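Local coordinates for calcium binding protein (Fasciola hepatica, PDB 5FX0) that probably binds calcium as a full-length protein, of which this chain is the dynein light chain-like domain, at residues A[31-45]-A[87-99]. Residues are numbered along the deposited sequence; the frame is centred on the assembly and turned at random.
Sequences TEKFKSLVTAHNGKD and SIQFRYGRHICLA
Phe34 holds CG anti to its backbone N (chi1 -170°), which drops its ring from the helix onto the hairpin 87-99. Phe90 has CG between its own N and carbonyl carbon (chi1 63°), which places CE2 and CZ against CB and CG of Phe34. The two rings meet T-shaped, the edge of Phe90 toward the face of Phe34, with centroids 5.2 Å apart. Thr31 CG2 sits over the centre of one Phe90 face in a CH-pi contact, 3.8 Å from the centroid. Cys97 CB lies over one face of Phe34, 3.8 Å from Phe34 CE1, and its sulfur approaches that ring obliquely. Tyr92 CB meets the edge of Phe34. Tyr92 OH lies 3.6 Å from Lys35 CG.

Beyond a Schellman motif that ends the helix, the loop meets the hairpin turn. Asp45 and Arg94 form a salt bridge: Arg94 NH2 reaches Asp45 OD1 at 2.7 Å, from the syn side but 33° out of the carboxylate plane. Asp45 OD1 also lies at the edge of the His95 ring.

Helix 24-40 packs on the antiparallel sheet of this dynein light chain-like domain. Val51 of helix 48-63 and Ile71 of strand 67-72 also touch Phe34; Ile15 of strand 15-20 touches Thr31 and Tyr92.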
ATOM      1  N   THR A  31      -8.463  11.802   9.543  1.00 42.86           N
ATOM      2  CA  THR A  31      -9.425  11.882   8.438  1.00 42.81           C
ATOM      3  C   THR A  31      -9.754  13.337   8.028  1.00 43.67           C
ATOM      4  O   THR A  31      -9.822  13.617   6.850  1.00 47.36           O
ATOM      5  CB  THR A  31     -10.708  11.089   8.712  1.00 40.27           C
ATOM      6  OG1 THR A  31     -11.294  11.544   9.915  1.00 40.19           O
ATOM      7  CG2 THR A  31     -10.432   9.598   8.827  1.00 41.60           C
ATOM      8  N   GLU A  32      -9.894  14.264   8.973  1.00 45.30           N
ATOM      9  CA  GLU A  32     -10.118  15.689   8.612  1.00 49.80           C
ATOM     10  C   GLU A  32      -8.931  16.274   7.829  1.00 48.50           C
ATOM     11  O   GLU A  32      -9.118  16.968   6.828  1.00 48.87           O
ATOM     12  CB  GLU A  32     -10.396  16.565   9.831  1.00 55.09           C
ATOM     13  CG  GLU A  32     -11.588  16.158  10.701  1.00 65.58           C
ATOM     14  CD  GLU A  32     -12.959  16.321  10.061  1.00 77.91           C
ATOM     15  OE1 GLU A  32     -13.079  16.797   8.904  1.00 83.57           O
ATOM     16  OE2 GLU A  32     -13.945  15.961  10.750  1.00 91.92           O
ATOM     17  N   LYS A  33      -7.717  15.951   8.270  1.00 48.07           N
ATOM     18  CA  LYS A  33      -6.497  16.284   7.525  1.00 51.70           C
ATOM     19  C   LYS A  33      -6.508  15.738   6.095  1.00 49.98           C
ATOM     20  O   LYS A  33      -6.222  16.476   5.141  1.00 48.30           O
ATOM     21  CB  LYS A  33      -5.241  15.792   8.266  1.00 53.75           C
ATOM     22  CG  LYS A  33      -3.925  16.220   7.639  1.00 56.36           C
ATOM     23  CD  LYS A  33      -3.655  17.690   7.888  1.00 65.29           C
ATOM     24  CE  LYS A  33      -2.500  18.238   7.049  1.00 69.62           C
ATOM     25  NZ  LYS A  33      -2.745  19.674   6.715  1.00 70.33           N
ATOM     26  N   PHE A  34      -6.849  14.464   5.928  1.00 48.26           N
ATOM     27  CA  PHE A  34      -6.925  13.915   4.577  1.00 47.65           C
ATOM     28  C   PHE A  34      -7.938  14.674   3.703  1.00 50.67           C
ATOM     29  O   PHE A  34      -7.674  14.942   2.531  1.00 47.50           O
ATOM     30  CB  PHE A  34      -7.284  12.447   4.601  1.00 43.67           C
ATOM     31  CG  PHE A  34      -7.151  11.773   3.271  1.00 40.23           C
ATOM     32  CD1 PHE A  34      -5.918  11.377   2.814  1.00 44.03           C
ATOM     33  CD2 PHE A  34      -8.251  11.551   2.476  1.00 43.99           C
ATOM     34  CE1 PHE A  34      -5.774  10.743   1.593  1.00 43.45           C
ATOM     35  CE2 PHE A  34      -8.122  10.900   1.255  1.00 44.15           C
ATOM     36  CZ  PHE A  34      -6.880  10.494   0.817  1.00 43.45           C
ATOM     37  N   LYS A  35      -9.096  14.967   4.286  1.00 52.08           N
ATOM     38  CA  LYS A  35     -10.171  15.737   3.642  1.00 55.86           C
ATOM     39  C   LYS A  35      -9.635  17.078   3.099  1.00 56.50           C
ATOM     40  O   LYS A  35      -9.866  17.424   1.949  1.00 50.36           O
ATOM     41  CB  LYS A  35     -11.289  15.991   4.660  1.00 59.25           C
ATOM     42  CG  LYS A  35     -12.699  16.074   4.123  1.00 71.35           C
ATOM     43  CD  LYS A  35     -13.700  16.126   5.284  1.00 79.62           C
ATOM     44  CE  LYS A  35     -15.150  16.197   4.822  1.00 82.84           C
ATOM     45  NZ  LYS A  35     -15.528  17.558   4.354  1.00 82.60           N
ATOM     46  N   SER A  36      -8.907  17.813   3.931  1.00 58.21           N
ATOM     47  CA  SER A  36      -8.454  19.156   3.550  1.00 61.51           C
ATOM     48  C   SER A  36      -7.316  19.074   2.542  1.00 61.42           C
ATOM     49  O   SER A  36      -7.233  19.911   1.641  1.00 67.04           O
ATOM     50  CB  SER A  36      -8.024  19.984   4.769  1.00 63.26           C
ATOM     51  OG  SER A  36      -6.634  19.863   5.002  1.00 67.49           O
ATOM     52  N   LEU A  37      -6.448  18.069   2.690  1.00 56.98           N
ATOM     53  CA  LEU A  37      -5.354  17.880   1.747  1.00 53.35           C
ATOM     54  C   LEU A  37      -5.844  17.530   0.351  1.00 54.61           C
ATOM     55  O   LEU A  37      -5.312  18.058  -0.637  1.00 53.70           O
ATOM     56  CB  LEU A  37      -4.360  16.833   2.230  1.00 52.21           C
ATOM     57  CG  LEU A  37      -3.493  17.182   3.440  1.00 52.09           C
ATOM     58  CD1 LEU A  37      -2.634  15.980   3.774  1.00 48.98           C
ATOM     59  CD2 LEU A  37      -2.617  18.399   3.164  1.00 54.09           C
ATOM     60  N   VAL A  38      -6.856  16.665   0.263  1.00 52.27           N
ATOM     61  CA  VAL A  38      -7.377  16.223  -1.038  1.00 52.34           C
ATOM     62  C   VAL A  38      -8.183  17.341  -1.696  1.00 53.56           C
ATOM     63  O   VAL A  38      -8.141  17.506  -2.901  1.00 55.36           O
ATOM     64  CB  VAL A  38      -8.236  14.942  -0.916  1.00 52.42           C
ATOM     65  CG1 VAL A  38      -8.826  14.536  -2.249  1.00 51.48           C
ATOM     66  CG2 VAL A  38      -7.408  13.778  -0.396  1.00 56.17           C
ATOM     67  N   THR A  39      -8.917  18.089  -0.883  1.00 57.58           N
ATOM     68  CA  THR A  39      -9.759  19.163  -1.348  1.00 59.70           C
ATOM     69  C   THR A  39      -8.921  20.302  -1.897  1.00 62.07           C
ATOM     70  O   THR A  39      -9.175  20.753  -3.000  1.00 64.43           O
ATOM     71  CB  THR A  39     -10.680  19.642  -0.222  1.00 64.21           C
ATOM     72  OG1 THR A  39     -11.525  18.553   0.157  1.00 68.49           O
ATOM     73  CG2 THR A  39     -11.553  20.812  -0.675  1.00 71.65           C
ATOM     74  N   ALA A  40      -7.918  20.746  -1.145  1.00 64.89           N
ATOM     75  CA  ALA A  40      -6.952  21.733  -1.645  1.00 68.59           C
ATOM     76  C   ALA A  40      -6.454  21.396  -3.066  1.00 77.23           C
ATOM     77  O   ALA A  40      -6.536  22.227  -3.972  1.00 75.39           O
ATOM     78  CB  ALA A  40      -5.777  21.877  -0.681  1.00 64.56           C
ATOM     79  N   HIS A  41      -6.027  20.152  -3.277  1.00 84.88           N
ATOM     80  CA  HIS A  41      -5.471  19.727  -4.569  1.00 88.73           C
ATOM     81  C   HIS A  41      -6.569  19.413  -5.623  1.00 87.48           C
ATOM     82  O   HIS A  41      -6.270  18.823  -6.654  1.00 88.75           O
ATOM     83  CB  HIS A  41      -4.559  18.488  -4.381  1.00 94.63           C
ATOM     84  CG  HIS A  41      -3.377  18.695  -3.468  1.00101.50           C
ATOM     85  ND1 HIS A  41      -2.164  18.069  -3.675  1.00108.09           N
ATOM     86  CD2 HIS A  41      -3.225  19.425  -2.336  1.00108.23           C
ATOM     87  CE1 HIS A  41      -1.319  18.404  -2.716  1.00107.65           C
ATOM     88  NE2 HIS A  41      -1.939  19.224  -1.889  1.00109.87           N
ATOM     89  N   ASN A  42      -7.826  19.796  -5.366  1.00 91.63           N
ATOM     90  CA  ASN A  42      -8.990  19.485  -6.230  1.00 96.40           C
ATOM     91  C   ASN A  42      -9.287  17.997  -6.503  1.00 91.70           C
ATOM     92  O   ASN A  42     -10.020  17.680  -7.432  1.00 95.11           O
ATOM     93  CB  ASN A  42      -8.901  20.245  -7.575  1.00 99.82           C
ATOM     94  CG  ASN A  42      -8.888  21.754  -7.415  1.00 98.34           C
ATOM     95  OD1 ASN A  42      -8.394  22.464  -8.286  1.00100.87           O
ATOM     96  ND2 ASN A  42      -9.449  22.254  -6.322  1.00101.49           N
ATOM     97  N   GLY A  43      -8.753  17.089  -5.692  1.00 91.07           N
ATOM     98  CA  GLY A  43      -8.897  15.652  -5.945  1.00 87.67           C
ATOM     99  C   GLY A  43      -8.180  15.080  -7.166  1.00 89.86           C
ATOM    100  O   GLY A  43      -8.484  13.959  -7.572  1.00 88.01           O
ATOM    101  N   LYS A  44      -7.219  15.813  -7.736  1.00 89.08           N
ATOM    102  CA  LYS A  44      -6.525  15.373  -8.957  1.00 91.71           C
ATOM    103  C   LYS A  44      -5.712  14.116  -8.662  1.00 89.07           C
ATOM    104  O   LYS A  44      -5.163  13.982  -7.572  1.00 92.95           O
ATOM    105  CB  LYS A  44      -5.556  16.445  -9.480  1.00 93.83           C
ATOM    106  CG  LYS A  44      -6.128  17.814  -9.826  1.00 99.71           C
ATOM    107  CD  LYS A  44      -5.006  18.786 -10.219  1.00103.72           C
ATOM    108  CE  LYS A  44      -5.256  20.213  -9.746  1.00110.39           C
ATOM    109  NZ  LYS A  44      -6.446  20.861 -10.372  1.00114.15           N
ATOM    110  N   ASP A  45      -5.598  13.222  -9.639  1.00 88.25           N
ATOM    111  CA  ASP A  45      -4.839  11.972  -9.453  1.00 88.15           C
ATOM    112  C   ASP A  45      -3.305  12.133  -9.487  1.00 86.79           C
ATOM    113  O   ASP A  45      -2.608  11.553  -8.647  1.00 83.23           O
ATOM    114  CB  ASP A  45      -5.318  10.889 -10.430  1.00 86.20           C
ATOM    115  CG  ASP A  45      -6.557  10.151  -9.920  1.00 88.81           C
ATOM    116  OD1 ASP A  45      -7.314  10.704  -9.078  1.00 85.15           O
ATOM    117  OD2 ASP A  45      -6.764   9.000 -10.356  1.00 88.52           O
ATOM    118  N   SER A  87      -2.612   1.869  12.833  1.00 47.67           N
ATOM    119  CA  SER A  87      -2.994   1.934  11.447  1.00 44.46           C
ATOM    120  C   SER A  87      -4.385   2.493  11.305  1.00 38.23           C
ATOM    121  O   SER A  87      -5.210   2.446  12.223  1.00 37.14           O
ATOM    122  CB  SER A  87      -2.983   0.545  10.831  1.00 45.23           C
ATOM    123  OG  SER A  87      -4.039  -0.213  11.376  1.00 52.81           O
ATOM    124  N   ILE A  88      -4.641   2.981  10.109  1.00 35.57           N
ATOM    125  CA  ILE A  88      -5.945   3.467   9.720  1.00 35.93           C
ATOM    126  C   ILE A  88      -6.097   3.230   8.219  1.00 39.33           C
ATOM    127  O   ILE A  88      -5.122   3.335   7.444  1.00 40.08           O
ATOM    128  CB  ILE A  88      -6.141   4.920  10.154  1.00 36.36           C
ATOM    129  CG1 ILE A  88      -7.588   5.351  10.023  1.00 38.70           C
ATOM    130  CG2 ILE A  88      -5.224   5.888   9.411  1.00 39.33           C
ATOM    131  CD1 ILE A  88      -7.849   6.640  10.767  1.00 41.01           C
ATOM    132  N   GLN A  89      -7.303   2.823   7.848  1.00 39.46           N
ATOM    133  CA  GLN A  89      -7.705   2.584   6.475  1.00 39.23           C
ATOM    134  C   GLN A  89      -9.068   3.201   6.343  1.00 37.57           C
ATOM    135  O   GLN A  89      -9.954   2.905   7.117  1.00 36.62           O
ATOM    136  CB  GLN A  89      -7.797   1.115   6.195  1.00 38.89           C
ATOM    137  CG  GLN A  89      -6.510   0.385   6.482  1.00 46.01           C
ATOM    138  CD  GLN A  89      -6.714  -1.093   6.409  1.00 51.67           C
ATOM    139  OE1 GLN A  89      -7.389  -1.599   5.516  1.00 53.38           O
ATOM    140  NE2 GLN A  89      -6.165  -1.799   7.368  1.00 59.81           N
ATOM    141  N   PHE A  90      -9.223   4.093   5.390  1.00 36.69           N
ATOM    142  CA  PHE A  90     -10.501   4.729   5.176  1.00 37.62           C
ATOM    143  C   PHE A  90     -10.677   5.142   3.733  1.00 36.21           C
ATOM    144  O   PHE A  90      -9.724   5.196   2.977  1.00 34.87           O
ATOM    145  CB  PHE A  90     -10.682   5.905   6.139  1.00 37.13           C
ATOM    146  CG  PHE A  90      -9.692   6.999   5.961  1.00 36.24           C
ATOM    147  CD1 PHE A  90      -8.465   6.922   6.552  1.00 39.11           C
ATOM    148  CD2 PHE A  90     -10.001   8.122   5.208  1.00 41.82           C
ATOM    149  CE1 PHE A  90      -7.529   7.935   6.392  1.00 42.59           C
ATOM    150  CE2 PHE A  90      -9.073   9.143   5.032  1.00 40.34           C
ATOM    151  CZ  PHE A  90      -7.841   9.053   5.641  1.00 40.90           C
ATOM    152  N   ARG A  91     -11.915   5.391   3.369  1.00 37.50           N
ATOM    153  CA  ARG A  91     -12.278   5.792   2.025  1.00 42.11           C
ATOM    154  C   ARG A  91     -12.778   7.238   2.088  1.00 40.83           C
ATOM    155  O   ARG A  91     -13.532   7.624   2.988  1.00 40.55           O
ATOM    156  CB  ARG A  91     -13.346   4.847   1.486  1.00 44.53           C
ATOM    157  CG  ARG A  91     -13.982   5.249   0.155  1.00 53.51           C
ATOM    158  CD  ARG A  91     -14.903   4.171  -0.419  1.00 52.52           C
ATOM    159  NE  ARG A  91     -14.119   3.018  -0.881  1.00 63.28           N
ATOM    160  CZ  ARG A  91     -13.886   1.884  -0.200  1.00 64.39           C
ATOM    161  NH1 ARG A  91     -14.398   1.665   1.008  1.00 63.15           N
ATOM    162  NH2 ARG A  91     -13.119   0.942  -0.744  1.00 65.91           N
ATOM    163  N   TYR A  92     -12.325   8.040   1.145  1.00 39.13           N
ATOM    164  CA  TYR A  92     -12.900   9.354   0.907  1.00 40.94           C
ATOM    165  C   TYR A  92     -13.182   9.466  -0.583  1.00 41.16           C
ATOM    166  O   TYR A  92     -12.276   9.605  -1.384  1.00 42.30           O
ATOM    167  CB  TYR A  92     -11.963  10.437   1.361  1.00 41.55           C
ATOM    168  CG  TYR A  92     -12.568  11.817   1.234  1.00 49.88           C
ATOM    169  CD1 TYR A  92     -13.788  12.132   1.847  1.00 51.37           C
ATOM    170  CD2 TYR A  92     -11.929  12.811   0.505  1.00 51.39           C
ATOM    171  CE1 TYR A  92     -14.341  13.389   1.728  1.00 53.40           C
ATOM    172  CE2 TYR A  92     -12.477  14.070   0.389  1.00 54.22           C
ATOM    173  CZ  TYR A  92     -13.676  14.351   0.993  1.00 52.25           C
ATOM    174  OH  TYR A  92     -14.200  15.598   0.869  1.00 55.29           O
ATOM    175  N   GLY A  93     -14.447   9.325  -0.944  1.00 45.04           N
ATOM    176  CA  GLY A  93     -14.854   9.212  -2.337  1.00 46.73           C
ATOM    177  C   GLY A  93     -14.240   8.023  -3.039  1.00 47.37           C
ATOM    178  O   GLY A  93     -14.416   6.874  -2.625  1.00 52.36           O
ATOM    179  N   ARG A  94     -13.500   8.307  -4.097  1.00 49.37           N
ATOM    180  CA  ARG A  94     -12.823   7.269  -4.875  1.00 50.13           C
ATOM    181  C   ARG A  94     -11.477   6.828  -4.300  1.00 46.11           C
ATOM    182  O   ARG A  94     -10.960   5.766  -4.663  1.00 49.96           O
ATOM    183  CB  ARG A  94     -12.650   7.723  -6.337  1.00 52.19           C
ATOM    184  CG  ARG A  94     -11.678   8.854  -6.614  1.00 56.95           C
ATOM    185  CD  ARG A  94     -11.525   9.045  -8.130  1.00 62.71           C
ATOM    186  NE  ARG A  94     -10.483  10.012  -8.459  1.00 69.84           N
ATOM    187  CZ  ARG A  94     -10.594  11.344  -8.351  1.00 74.74           C
ATOM    188  NH1 ARG A  94     -11.722  11.926  -7.929  1.00 69.81           N
ATOM    189  NH2 ARG A  94      -9.554  12.111  -8.672  1.00 75.28           N
ATOM    190  N   HIS A  95     -10.899   7.654  -3.442  1.00 42.42           N
ATOM    191  CA  HIS A  95      -9.608   7.362  -2.841  1.00 45.73           C
ATOM    192  C   HIS A  95      -9.705   6.602  -1.524  1.00 44.98           C
ATOM    193  O   HIS A  95     -10.577   6.872  -0.701  1.00 44.43           O
ATOM    194  CB  HIS A  95      -8.856   8.655  -2.636  1.00 45.36           C
ATOM    195  CG  HIS A  95      -8.590   9.366  -3.914  1.00 48.38           C
ATOM    196  ND1 HIS A  95      -7.827   8.810  -4.919  1.00 52.91           N
ATOM    197  CD2 HIS A  95      -9.020  10.559  -4.378  1.00 50.09           C
ATOM    198  CE1 HIS A  95      -7.777   9.643  -5.938  1.00 52.68           C
ATOM    199  NE2 HIS A  95      -8.497  10.708  -5.636  1.00 54.47           N
ATOM    200  N   ILE A  96      -8.795   5.647  -1.360  1.00 44.04           N
ATOM    201  CA  ILE A  96      -8.642   4.856  -0.146  1.00 40.20           C
ATOM    202  C   ILE A  96      -7.296   5.280   0.389  1.00 38.90           C
ATOM    203  O   ILE A  96      -6.322   5.268  -0.347  1.00 37.70           O
ATOM    204  CB  ILE A  96      -8.648   3.332  -0.428  1.00 39.74           C
ATOM    205  CG1 ILE A  96     -10.057   2.867  -0.851  1.00 41.70           C
ATOM    206  CG2 ILE A  96      -8.157   2.538   0.788  1.00 38.08           C
ATOM    207  CD1 ILE A  96     -10.085   1.543  -1.598  1.00 45.13           C
ATOM    208  N   CYS A  97      -7.251   5.660   1.662  1.00 38.14           N
ATOM    209  CA  CYS A  97      -6.008   5.950   2.347  1.00 40.75           C
ATOM    210  C   CYS A  97      -5.649   4.829   3.324  1.00 36.73           C
ATOM    211  O   CYS A  97      -6.419   4.515   4.202  1.00 36.34           O
ATOM    212  CB  CYS A  97      -6.112   7.282   3.080  1.00 43.68           C
ATOM    213  SG  CYS A  97      -4.605   7.707   3.959  1.00 55.49           S
ATOM    214  N   LEU A  98      -4.478   4.241   3.138  1.00 36.45           N
ATOM    215  CA  LEU A  98      -3.878   3.325   4.075  1.00 41.52           C
ATOM    216  C   LEU A  98      -2.694   4.049   4.723  1.00 42.41           C
ATOM    217  O   LEU A  98      -1.792   4.484   4.033  1.00 45.29           O
ATOM    218  CB  LEU A  98      -3.372   2.069   3.360  1.00 42.37           C
ATOM    219  CG  LEU A  98      -4.327   1.376   2.394  1.00 45.27           C
ATOM    220  CD1 LEU A  98      -3.598   0.196   1.767  1.00 45.34           C
ATOM    221  CD2 LEU A  98      -5.630   0.914   3.062  1.00 44.81           C
ATOM    222  N   ALA A  99      -2.703   4.170   6.041  1.00 41.35           N
ATOM    223  CA  ALA A  99      -1.583   4.774   6.782  1.00 41.25           C
ATOM    224  C   ALA A  99      -1.306   3.934   8.005  1.00 39.82           C
ATOM    225  O   ALA A  99      -2.221   3.523   8.691  1.00 43.12           O
ATOM    226  CB  ALA A  99      -1.899   6.224   7.179  1.00 39.73           C
TER